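Local coordinates for hypothetical zinc-type alcohol dehydrogenase-like protein in PRE5-FET4 intergenic region (Saccharomyces cerevisiae, PDB 1PIW), which reduces a broad range of aromatic and aliphatic aldehydes to primary alcohols with NADPH, as a homodimeric, zinc-containing medium-chain alcohol dehydrogenase, at residues K19-K23 against E330-H334; H144-P148 against I304-N308; F241-I247 against A265-R271. All coordinates share one frame; numbering follows the deposited sequence.

Contact 1: residues K19-K23 against E330-H334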
loop_
_atom_site.group_PDB
_atom_site.type_symbol
_atom_site.label_atom_id
_atom_site.label_comp_id
_atom_site.label_asym_id
_atom_site.label_seq_id
_atom_site.Cartn_x
_atom_site.Cartn_y
_atom_site.Cartn_z
ATOM N N LYS A 19 24.444 -27.176 -6.178
ATOM C CA LYS A 19 23.863 -28.264 -5.397
ATOM C C LYS A 19 24.891 -29.164 -4.734
ATOM O O LYS A 19 24.519 -30.150 -4.105
ATOM C CB LYS A 19 22.952 -29.131 -6.253
ATOM C CG LYS A 19 21.695 -28.456 -6.736
ATOM C CD LYS A 19 20.870 -29.464 -7.500
ATOM C CE LYS A 19 19.715 -28.815 -8.211
ATOM N NZ LYS A 19 18.987 -29.825 -9.013
ATOM N N ASN A 20 26.175 -28.843 -4.867
ATOM C CA ASN A 20 27.203 -29.668 -4.241
ATOM C C ASN A 20 28.250 -28.881 -3.479
ATOM O O ASN A 20 29.438 -28.917 -3.812
ATOM C CB ASN A 20 27.890 -30.564 -5.272
ATOM C CG ASN A 20 26.985 -31.660 -5.777
ATOM O OD1 ASN A 20 26.501 -31.601 -6.899
ATOM N ND2 ASN A 20 26.739 -32.661 -4.942
ATOM N N PRO A 21 27.821 -28.157 -2.436
ATOM C CA PRO A 21 28.726 -27.354 -1.610
ATOM C C PRO A 21 29.795 -28.262 -1.021
ATOM O O PRO A 21 29.535 -29.429 -0.724
ATOM C CB PRO A 21 27.800 -26.788 -0.542
ATOM C CG PRO A 21 26.501 -26.669 -1.260
ATOM C CD PRO A 21 26.424 -27.968 -2.016
ATOM N N LYS A 22 30.995 -27.725 -0.849
ATOM C CA LYS A 22 32.093 -28.514 -0.311
ATOM C C LYS A 22 32.603 -27.978 1.006
ATOM O O LYS A 22 32.675 -26.764 1.203
ATOM C CB LYS A 22 33.241 -28.561 -1.317
ATOM C CG LYS A 22 32.844 -29.115 -2.681
ATOM C CD LYS A 22 32.265 -30.507 -2.538
ATOM C CE LYS A 22 31.994 -31.143 -3.873
ATOM N NZ LYS A 22 31.620 -32.569 -3.669
ATOM N N LYS A 23 32.956 -28.891 1.907
ATOM C CA LYS A 23 33.480 -28.502 3.202
ATOM C C LYS A 23 34.720 -27.626 2.967
ATOM O O LYS A 23 35.614 -27.969 2.185
ATOM C CB LYS A 23 33.824 -29.739 4.031
ATOM C CG LYS A 23 34.443 -29.397 5.368
ATOM C CD LYS A 23 33.705 -30.020 6.538
ATOM C CE LYS A 23 34.152 -31.444 6.806
ATOM N NZ LYS A 23 33.553 -31.952 8.078
ATOM N N GLU A 330 28.349 -32.101 3.416
ATOM C CA GLU A 330 28.096 -32.066 1.987
ATOM C C GLU A 330 26.863 -32.845 1.564
ATOM O O GLU A 330 26.066 -32.357 0.766
ATOM C CB GLU A 330 29.327 -32.563 1.240
ATOM C CG GLU A 330 30.439 -31.541 1.233
ATOM C CD GLU A 330 31.793 -32.168 1.117
ATOM O OE1 GLU A 330 32.203 -32.870 2.069
ATOM O OE2 GLU A 330 32.445 -31.961 0.077
ATOM N N ALA A 331 26.694 -34.043 2.109
ATOM C CA ALA A 331 25.551 -34.867 1.755
ATOM C C ALA A 331 24.224 -34.283 2.223
ATOM O O ALA A 331 23.226 -34.344 1.508
ATOM C CB ALA A 331 25.731 -36.242 2.316
ATOM N N GLY A 332 24.206 -33.713 3.420
ATOM C CA GLY A 332 22.969 -33.142 3.928
ATOM C C GLY A 332 22.517 -31.885 3.200
ATOM O O GLY A 332 21.346 -31.747 2.820
ATOM N N VAL A 333 23.448 -30.960 3.012
ATOM C CA VAL A 333 23.142 -29.715 2.340
ATOM C C VAL A 333 22.787 -30.008 0.902
ATOM O O VAL A 333 22.038 -29.259 0.286
ATOM C CB VAL A 333 24.331 -28.734 2.401
ATOM C CG1 VAL A 333 23.977 -27.444 1.691
ATOM C CG2 VAL A 333 24.686 -28.449 3.849
ATOM N N HIS A 334 23.316 -31.105 0.366
ATOM C CA HIS A 334 23.012 -31.482 -1.013
ATOM C C HIS A 334 21.541 -31.833 -1.104
ATOM O O HIS A 334 20.813 -31.309 -1.955
ATOM C CB HIS A 334 23.821 -32.702 -1.454
ATOM C CG HIS A 334 23.409 -33.237 -2.793
ATOM N ND1 HIS A 334 23.710 -32.598 -3.976
ATOM C CD2 HIS A 334 22.648 -34.306 -3.129
ATOM C CE1 HIS A 334 23.148 -33.246 -4.982
ATOM N NE2 HIS A 334 22.496 -34.285 -4.495
#
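Hydrogen bonding across this contact rests on H334, whose ring nitrogen ND1 gives its N-H to the backbone oxygen O of K19 at 2.6 Å. The bond is moderately straight, with 155° at the hydrogen, and the carbonyl oxygen comes to the edge of the imidazole. CG of H334 stands anti to the backbone N (chi1 172°), which carries the ring off the helix toward the loop. Beside it lies the amide of N20, pointing the same way, its plane 16° from that of the ring. The 3.2 Å between ND2 of N20 and ND1 of H334 is poorly angled for a bond, so the amide neighbours the ring without gripping it.

The charged pair is looser. The side chains of K22 and E330 cross at roughly a right angle, and NZ of K22 is 3.9 Å from OE2 of E330, a long salt bridge. The methylene chain of K22, bent at chi2, passes the same carboxylate oxygen, while CG of E330 lies against the backbone O of P21.

Apolar contact is slight: CG of the P21 ring meets CG1 of V333 at 4.0 Å.

The polar ends of K19 and K23 turn to other partners, K19 to E338 and E341 farther along helix 330-342, and K23 to E357. The contact thus lays the first turn of helix 330-342 against the entry to strand 22-26, an outermost strand, within this chain, of a small antiparallel sheet. P21 and V333 both also touch I10 of the adjoining strand 7-12.

Contact 2: residues H144-P148 against I304-N308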
loop_
_atom_site.group_PDB
_atom_site.type_symbol
_atom_site.label_atom_id
_atom_site.label_comp_id
_atom_site.label_asym_id
_atom_site.label_seq_id
_atom_site.Cartn_x
_atom_site.Cartn_y
_atom_site.Cartn_z
ATOM N N HIS A 144 24.205 -6.840 18.705
ATOM C CA HIS A 144 22.883 -6.274 18.531
ATOM C C HIS A 144 21.971 -7.194 17.755
ATOM O O HIS A 144 20.754 -7.106 17.883
ATOM C CB HIS A 144 22.932 -4.950 17.786
ATOM C CG HIS A 144 21.575 -4.388 17.486
ATOM N ND1 HIS A 144 20.891 -3.579 18.368
ATOM C CD2 HIS A 144 20.749 -4.569 16.430
ATOM C CE1 HIS A 144 19.704 -3.287 17.867
ATOM N NE2 HIS A 144 19.593 -3.875 16.693
ATOM N N PHE A 145 22.559 -8.068 16.942
ATOM C CA PHE A 145 21.779 -8.970 16.107
ATOM C C PHE A 145 21.739 -10.395 16.564
ATOM O O PHE A 145 21.449 -11.294 15.786
ATOM C CB PHE A 145 22.275 -8.905 14.665
ATOM C CG PHE A 145 21.998 -7.586 14.000
ATOM C CD1 PHE A 145 22.837 -6.497 14.204
ATOM C CD2 PHE A 145 20.862 -7.415 13.217
ATOM C CE1 PHE A 145 22.545 -5.254 13.640
ATOM C CE2 PHE A 145 20.566 -6.180 12.652
ATOM C CZ PHE A 145 21.409 -5.098 12.866
ATOM N N VAL A 146 22.024 -10.603 17.833
ATOM C CA VAL A 146 21.985 -11.939 18.385
ATOM C C VAL A 146 20.862 -11.947 19.413
ATOM O O VAL A 146 20.786 -11.066 20.270
ATOM C CB VAL A 146 23.311 -12.288 19.058
ATOM C CG1 VAL A 146 23.322 -13.749 19.418
ATOM C CG2 VAL A 146 24.467 -11.945 18.138
ATOM N N VAL A 147 19.969 -12.918 19.329
ATOM C CA VAL A 147 18.877 -12.955 20.282
ATOM C C VAL A 147 18.943 -14.179 21.162
ATOM O O VAL A 147 19.583 -15.174 20.823
ATOM C CB VAL A 147 17.496 -12.950 19.584
ATOM C CG1 VAL A 147 17.248 -11.612 18.916
ATOM C CG2 VAL A 147 17.428 -14.066 18.574
ATOM N N PRO A 148 18.295 -14.107 22.332
ATOM C CA PRO A 148 18.286 -15.239 23.255
ATOM C C PRO A 148 17.192 -16.185 22.771
ATOM O O PRO A 148 16.177 -15.746 22.243
ATOM C CB PRO A 148 17.929 -14.595 24.592
ATOM C CG PRO A 148 18.266 -13.136 24.403
ATOM C CD PRO A 148 17.810 -12.890 23.007
ATOM N N ILE A 304 14.811 -6.541 15.242
ATOM C CA ILE A 304 15.220 -7.495 16.262
ATOM C C ILE A 304 14.176 -7.478 17.397
ATOM O O ILE A 304 13.929 -8.489 18.049
ATOM C CB ILE A 304 16.658 -7.163 16.792
ATOM C CG1 ILE A 304 16.929 -5.646 16.698
ATOM C CG2 ILE A 304 17.710 -7.909 15.947
ATOM C CD1 ILE A 304 15.848 -4.702 17.354
ATOM N N LYS A 305 13.549 -6.326 17.605
ATOM C CA LYS A 305 12.531 -6.195 18.630
ATOM C C LYS A 305 11.432 -7.199 18.288
ATOM O O LYS A 305 11.065 -8.058 19.108
ATOM C CB LYS A 305 11.989 -4.761 18.627
ATOM C CG LYS A 305 10.726 -4.523 19.452
ATOM C CD LYS A 305 10.393 -3.035 19.455
ATOM C CE LYS A 305 9.010 -2.708 20.018
ATOM N NZ LYS A 305 7.866 -2.997 19.085
ATOM N N GLU A 306 10.921 -7.092 17.064
ATOM C CA GLU A 306 9.883 -7.993 16.588
ATOM C C GLU A 306 10.391 -9.422 16.682
ATOM O O GLU A 306 9.640 -10.320 17.027
ATOM C CB GLU A 306 9.524 -7.664 15.141
ATOM C CG GLU A 306 8.988 -6.255 14.974
ATOM C CD GLU A 306 8.812 -5.850 13.528
ATOM O OE1 GLU A 306 9.788 -5.937 12.768
ATOM O OE2 GLU A 306 7.700 -5.439 13.155
ATOM N N LEU A 307 11.672 -9.635 16.389
ATOM C CA LEU A 307 12.225 -10.984 16.457
ATOM C C LEU A 307 12.131 -11.571 17.856
ATOM O O LEU A 307 11.924 -12.779 18.019
ATOM C CB LEU A 307 13.678 -11.017 15.995
ATOM C CG LEU A 307 14.241 -12.440 15.900
ATOM C CD1 LEU A 307 13.179 -13.392 15.388
ATOM C CD2 LEU A 307 15.450 -12.458 14.980
ATOM N N ASN A 308 12.291 -10.725 18.869
ATOM C CA ASN A 308 12.192 -11.208 20.234
ATOM C C ASN A 308 10.717 -11.405 20.534
ATOM O O ASN A 308 10.327 -12.365 21.189
ATOM C CB ASN A 308 12.839 -10.221 21.200
ATOM C CG ASN A 308 14.363 -10.327 21.209
ATOM O OD1 ASN A 308 14.926 -11.397 21.472
ATOM N ND2 ASN A 308 15.038 -9.215 20.929
#
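A strand-to-helix packing contact joins 144-148, in the GroES-like family region, to the first turn of helix 304-316 in the zinc-binding dehydrogenase region, which belongs to the Rossmann clan. The axes of strand 146-148 and helix 304-308 approach to 9.3 Å and run nearly parallel, 23° apart, a separation bridged by side chains.

I304 makes the contacts with H144 and F145. Its CG1 lies 3.2 Å from NE2 of H144, and the two side chains meet at about a right angle. H144 has CG anti to the backbone N (chi1 175°), which brings the imidazole over to the helix; NE2 is hydrogen-bonded to E111, so the isoleucine packs beside a nitrogen that already has a partner. The other branch of I304, CG2, reaches CD2 of the F145 ring at 4.2 Å. That phenyl ring lies about 7 Å by side chain from C106, a ligand of the second zinc, near the site without touching it.

V147 points at the helix from the strand. Its CG1 approaches CG of L307 at 4.3 Å and also OD1 of N308 at 3.5 Å. The V147 and N308 side chains run antiparallel alongside one another, and CD of P148 lies 3.6 Å from the same OD1. Helix 161-174 also packs here, L162 on V147 and L166 on L307.

No hydrogen bond or salt bridge is established between the two segments, so the contact is held mainly by van der Waals packing of aliphatic branches against each other, two aromatic rings and an amide, while the polar atom NE2 of H144 is satisfied by E111.

Contact 3: residues F241-I247 against A265-R271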
loop_
_atom_site.group_PDB
_atom_site.type_symbol
_atom_site.label_atom_id
_atom_site.label_comp_id
_atom_site.label_asym_id
_atom_site.label_seq_id
_atom_site.Cartn_x
_atom_site.Cartn_y
_atom_site.Cartn_z
ATOM N N PHE A 241 -14.309 -11.865 -2.940
ATOM C CA PHE A 241 -14.488 -10.426 -2.941
ATOM C C PHE A 241 -14.712 -9.855 -1.535
ATOM O O PHE A 241 -15.427 -10.445 -0.727
ATOM C CB PHE A 241 -15.690 -10.101 -3.830
ATOM C CG PHE A 241 -15.988 -8.642 -3.941
ATOM C CD1 PHE A 241 -15.435 -7.885 -4.969
ATOM C CD2 PHE A 241 -16.816 -8.016 -3.007
ATOM C CE1 PHE A 241 -15.701 -6.524 -5.067
ATOM C CE2 PHE A 241 -17.087 -6.657 -3.094
ATOM C CZ PHE A 241 -16.531 -5.908 -4.125
ATOM N N ASP A 242 -14.080 -8.714 -1.261
ATOM C CA ASP A 242 -14.197 -7.986 0.009
ATOM C C ASP A 242 -14.167 -8.826 1.293
ATOM O O ASP A 242 -15.065 -8.721 2.133
ATOM C CB ASP A 242 -15.480 -7.136 -0.015
ATOM C CG ASP A 242 -15.514 -6.077 1.084
ATOM O OD1 ASP A 242 -14.714 -5.121 1.028
ATOM O OD2 ASP A 242 -16.347 -6.197 2.005
ATOM N N THR A 243 -13.124 -9.633 1.467
ATOM C CA THR A 243 -13.025 -10.469 2.663
ATOM C C THR A 243 -11.759 -10.298 3.517
ATOM O O THR A 243 -11.819 -10.369 4.746
ATOM C CB THR A 243 -13.129 -11.959 2.291
ATOM O OG1 THR A 243 -12.952 -12.760 3.466
ATOM C CG2 THR A 243 -12.056 -12.324 1.294
ATOM N N PHE A 244 -10.625 -10.065 2.860
ATOM C CA PHE A 244 -9.332 -9.941 3.537
ATOM C C PHE A 244 -8.876 -8.580 4.021
ATOM O O PHE A 244 -8.961 -7.587 3.301
ATOM C CB PHE A 244 -8.227 -10.502 2.639
ATOM C CG PHE A 244 -8.372 -11.957 2.348
ATOM C CD1 PHE A 244 -8.196 -12.897 3.355
ATOM C CD2 PHE A 244 -8.719 -12.387 1.077
ATOM C CE1 PHE A 244 -8.366 -14.238 3.104
ATOM C CE2 PHE A 244 -8.890 -13.729 0.815
ATOM C CZ PHE A 244 -8.713 -14.660 1.834
ATOM N N ASP A 245 -8.363 -8.555 5.245
ATOM C CA ASP A 245 -7.834 -7.331 5.823
ATOM C C ASP A 245 -6.394 -7.189 5.359
ATOM O O ASP A 245 -5.956 -6.113 4.946
ATOM C CB ASP A 245 -7.819 -7.398 7.345
ATOM C CG ASP A 245 -9.162 -7.141 7.945
ATOM O OD1 ASP A 245 -9.863 -6.257 7.412
ATOM O OD2 ASP A 245 -9.503 -7.802 8.951
ATOM N N LEU A 246 -5.667 -8.298 5.427
ATOM C CA LEU A 246 -4.263 -8.331 5.063
ATOM C C LEU A 246 -3.901 -9.637 4.365
ATOM O O LEU A 246 -4.383 -10.700 4.743
ATOM C CB LEU A 246 -3.435 -8.194 6.332
ATOM C CG LEU A 246 -1.982 -8.623 6.255
ATOM C CD1 LEU A 246 -1.200 -7.535 5.572
ATOM C CD2 LEU A 246 -1.443 -8.878 7.645
ATOM N N ILE A 247 -3.058 -9.548 3.343
ATOM C CA ILE A 247 -2.598 -10.727 2.622
ATOM C C ILE A 247 -1.085 -10.613 2.500
ATOM O O ILE A 247 -0.568 -9.571 2.094
ATOM C CB ILE A 247 -3.193 -10.817 1.204
ATOM C CG1 ILE A 247 -4.631 -11.299 1.267
ATOM C CG2 ILE A 247 -2.386 -11.777 0.353
ATOM C CD1 ILE A 247 -5.244 -11.509 -0.100
ATOM N N ALA A 265 -10.448 -9.457 -3.334
ATOM C CA ALA A 265 -10.717 -10.133 -2.071
ATOM C C ALA A 265 -10.344 -9.270 -0.886
ATOM O O ALA A 265 -10.537 -9.675 0.267
ATOM C CB ALA A 265 -9.953 -11.429 -1.998
ATOM N N MET A 266 -9.807 -8.083 -1.171
ATOM C CA MET A 266 -9.376 -7.158 -0.124
ATOM C C MET A 266 -10.467 -6.193 0.321
ATOM O O MET A 266 -11.132 -5.553 -0.501
ATOM C CB MET A 266 -8.156 -6.357 -0.596
ATOM C CG MET A 266 -6.970 -7.208 -1.001
ATOM S SD MET A 266 -6.517 -8.357 0.312
ATOM C CE MET A 266 -5.893 -7.237 1.557
ATOM N N LYS A 267 -10.645 -6.093 1.632
ATOM C CA LYS A 267 -11.639 -5.194 2.191
ATOM C C LYS A 267 -11.220 -3.774 1.864
ATOM O O LYS A 267 -10.089 -3.529 1.458
ATOM C CB LYS A 267 -11.727 -5.374 3.712
ATOM C CG LYS A 267 -12.370 -6.683 4.155
ATOM C CD LYS A 267 -12.143 -6.952 5.633
ATOM C CE LYS A 267 -12.737 -5.855 6.505
ATOM N NZ LYS A 267 -12.516 -6.080 7.973
ATOM N N VAL A 268 -12.132 -2.828 2.023
ATOM C CA VAL A 268 -11.767 -1.453 1.749
ATOM C C VAL A 268 -10.759 -1.082 2.821
ATOM O O VAL A 268 -11.059 -1.142 4.013
ATOM C CB VAL A 268 -12.979 -0.510 1.826
ATOM C CG1 VAL A 268 -12.555 0.911 1.504
ATOM C CG2 VAL A 268 -14.045 -0.963 0.847
ATOM N N GLY A 269 -9.557 -0.730 2.386
ATOM C CA GLY A 269 -8.516 -0.361 3.319
ATOM C C GLY A 269 -7.599 -1.535 3.552
ATOM O O GLY A 269 -6.635 -1.447 4.313
ATOM N N GLY A 270 -7.908 -2.644 2.892
ATOM C CA GLY A 270 -7.097 -3.842 3.037
ATOM C C GLY A 270 -5.693 -3.615 2.524
ATOM O O GLY A 270 -5.448 -2.675 1.758
ATOM N N ARG A 271 -4.765 -4.476 2.923
ATOM C CA ARG A 271 -3.391 -4.310 2.491
ATOM C C ARG A 271 -2.724 -5.597 2.035
ATOM O O ARG A 271 -2.837 -6.647 2.674
ATOM C CB ARG A 271 -2.554 -3.689 3.615
ATOM C CG ARG A 271 -3.169 -2.464 4.279
ATOM C CD ARG A 271 -2.209 -1.888 5.307
ATOM N NE ARG A 271 -2.844 -0.931 6.207
ATOM C CZ ARG A 271 -2.222 -0.329 7.219
ATOM N NH1 ARG A 271 -0.941 -0.573 7.466
ATOM N NH2 ARG A 271 -2.885 0.509 8.004
#
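The backbone oxygen of A265 accepts two amides from 241-247, and they reach it differently. N of F244 comes in nearly along the C=O axis at 2.6 Å, whereas N of T243, an extra donor at 2.9 Å, sits above the carbonyl plane, away from its lone pairs. In return, O of F244 is taken by N of K267 at 2.8 Å with 176° at the hydrogen. Farther on, N of R271 donates to O of D245 at 2.9 Å, and O of R271 receives N of I247 at 3.0 Å.

The bonds of the F244, K267, R271 and I247 amides make two parallel bridges. F244 pairs with M266 of the short strand 266-267; after the chain turns at D245 and at V268-G269, L246 pairs with R271, where strands 244-249 and 270-274 are neighbours in the parallel Rossmann sheet. Between the bridges segment 265-271 leaves the pairing through a type II turn from K267 to G270, closed by N of G270 on O of K267.

Side-chain charges are paired too. NZ of K267 gives a 2.7 Å bond to OD1 of D245, on the syn lone pair, as part of a salt bridge; the lysine chain is folded at chi3 (60°), which turns its end to the carboxylate. The other oxygen, OD2, accepts N of K182. OD1 of D242 passes CA of K267, but its salt bridge is to R105 of the second subunit, placing this corner at the dimer interface. NH1 of R271 is bonded to N175.

Apolar contacts add to this: CB of A265 lies in plane at the F244 ring edge, and SD of M266 touches both CB of F244 and CD1 of I247.

Overall arrangement
The three contacts share no helix or strand, and all are partly buried, with differing chemistry. Contact 2, whose centre lies 14 Å from the chain's centre, is the innermost and the one without an established hydrogen bond or salt bridge between its segments; it joins two family regions through side chains. Contact 1 holds a helix start to the loop and start of strand 22-26 with one side-chain hydrogen bond and a long salt bridge. Contact 3, the outermost, is dominated by backbone bonds between paired strands on both sides of a chain corner and also meets the second subunit. Contacts 1 and 3 lie on opposite sides of the centre, 43 Å apart between centres, and in sequence contact 3 nests inside contact 2, itself inside contact 1.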